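Local coordinates for protein TetR family transcriptional regulator (Streptomyces coelicolor, PDB 6SRN) that binds the furan hormone 4-(hydroxymethyl)-2-propylfuran-3-carboxylic acid and, as a TetR-family transcriptional regulator, probably binds DNA to control antibiotic production, at residues 167-170 against 171-174. Sequence-based numbering, arbitrary orientation.
Sequences GVDP and AAAA
D169 turns its carboxylate back to the first turn of helix 170-192, where OD2 accepts a hydrogen bond from A172 N at 3.0 Å. The donor reaches OD2 on its anti side, 27° out of the carboxylate plane. CG stands anti to the backbone N of D169 (chi1 -180°), which carries the carboxylate to the amides of the opening turn. The other oxygen, OD1, takes a bond from a water at 2.7 Å, and that water in turn accepts one from A171 N at 3.1 Å, bridging OD1 to the helix start. OD1 also has a long, weak ion pair with R159 of helix 145-161. This watered, partly exposed edge contrasts with the buried face of the turn, where V168 CG1 lies 4.1 Å from A173 CB and both side chains pack on L212 of helix 197-212. P170, also buried, rests its ring against Q156 and R159 of helix 145-161. The main chain locks the turn with A173 N to D169 O at 2.9 Å and A174 N to P170 O, also 2.9 Å. A172 packs against E203 of the second subunit. An aspartate N-cap followed by proline at N1 thus starts a long helix of the all-helical TetR C-terminal domain, the same helix that farther along lends F181, F182 and Q185 to the hormone pocket.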
# COMPACT_ATOMS: atom_id res chain seq x y z
N GLY A 167 23.54 9.15 11.07
CA GLY A 167 22.70 8.27 11.83
C GLY A 167 21.67 7.53 11.00
O GLY A 167 21.07 6.57 11.49
N VAL A 168 21.43 7.98 9.76
CA VAL A 168 20.49 7.28 8.89
C VAL A 168 21.08 5.95 8.42
O VAL A 168 22.19 5.91 7.89
CB VAL A 168 20.07 8.18 7.71
CG1 VAL A 168 19.17 7.42 6.74
CG2 VAL A 168 19.36 9.42 8.25
N ASP A 169 20.39 4.86 8.68
CA ASP A 169 20.83 3.55 8.25
C ASP A 169 20.38 3.31 6.83
O ASP A 169 19.16 3.40 6.53
CB ASP A 169 20.24 2.46 9.13
CG ASP A 169 20.70 1.11 8.69
OD1 ASP A 169 21.92 0.82 8.81
OD2 ASP A 169 19.88 0.34 8.21
N PRO A 170 21.30 2.99 5.91
CA PRO A 170 20.91 2.72 4.51
C PRO A 170 19.82 1.65 4.32
O PRO A 170 18.94 1.85 3.45
CB PRO A 170 22.21 2.29 3.84
CG PRO A 170 23.24 2.89 4.66
CD PRO A 170 22.77 2.99 6.06
N ALA A 171 19.87 0.54 5.09
CA ALA A 171 18.89 -0.53 4.92
C ALA A 171 17.52 -0.01 5.35
O ALA A 171 16.50 -0.26 4.71
CB ALA A 171 19.29 -1.73 5.75
N ALA A 172 17.51 0.78 6.42
CA ALA A 172 16.27 1.35 6.90
C ALA A 172 15.70 2.36 5.92
O ALA A 172 14.50 2.39 5.70
CB ALA A 172 16.47 1.97 8.24
N ALA A 173 16.55 3.18 5.34
CA ALA A 173 16.15 4.15 4.33
C ALA A 173 15.58 3.46 3.10
O ALA A 173 14.59 3.93 2.55
CB ALA A 173 17.31 5.05 3.97
N ALA A 174 16.16 2.35 2.70
CA ALA A 174 15.70 1.63 1.53
C ALA A 174 14.30 1.09 1.86
O ALA A 174 13.39 1.20 1.06
CB ALA A 174 16.63 0.48 1.20
O HOH W 1 22.47 -0.45 6.47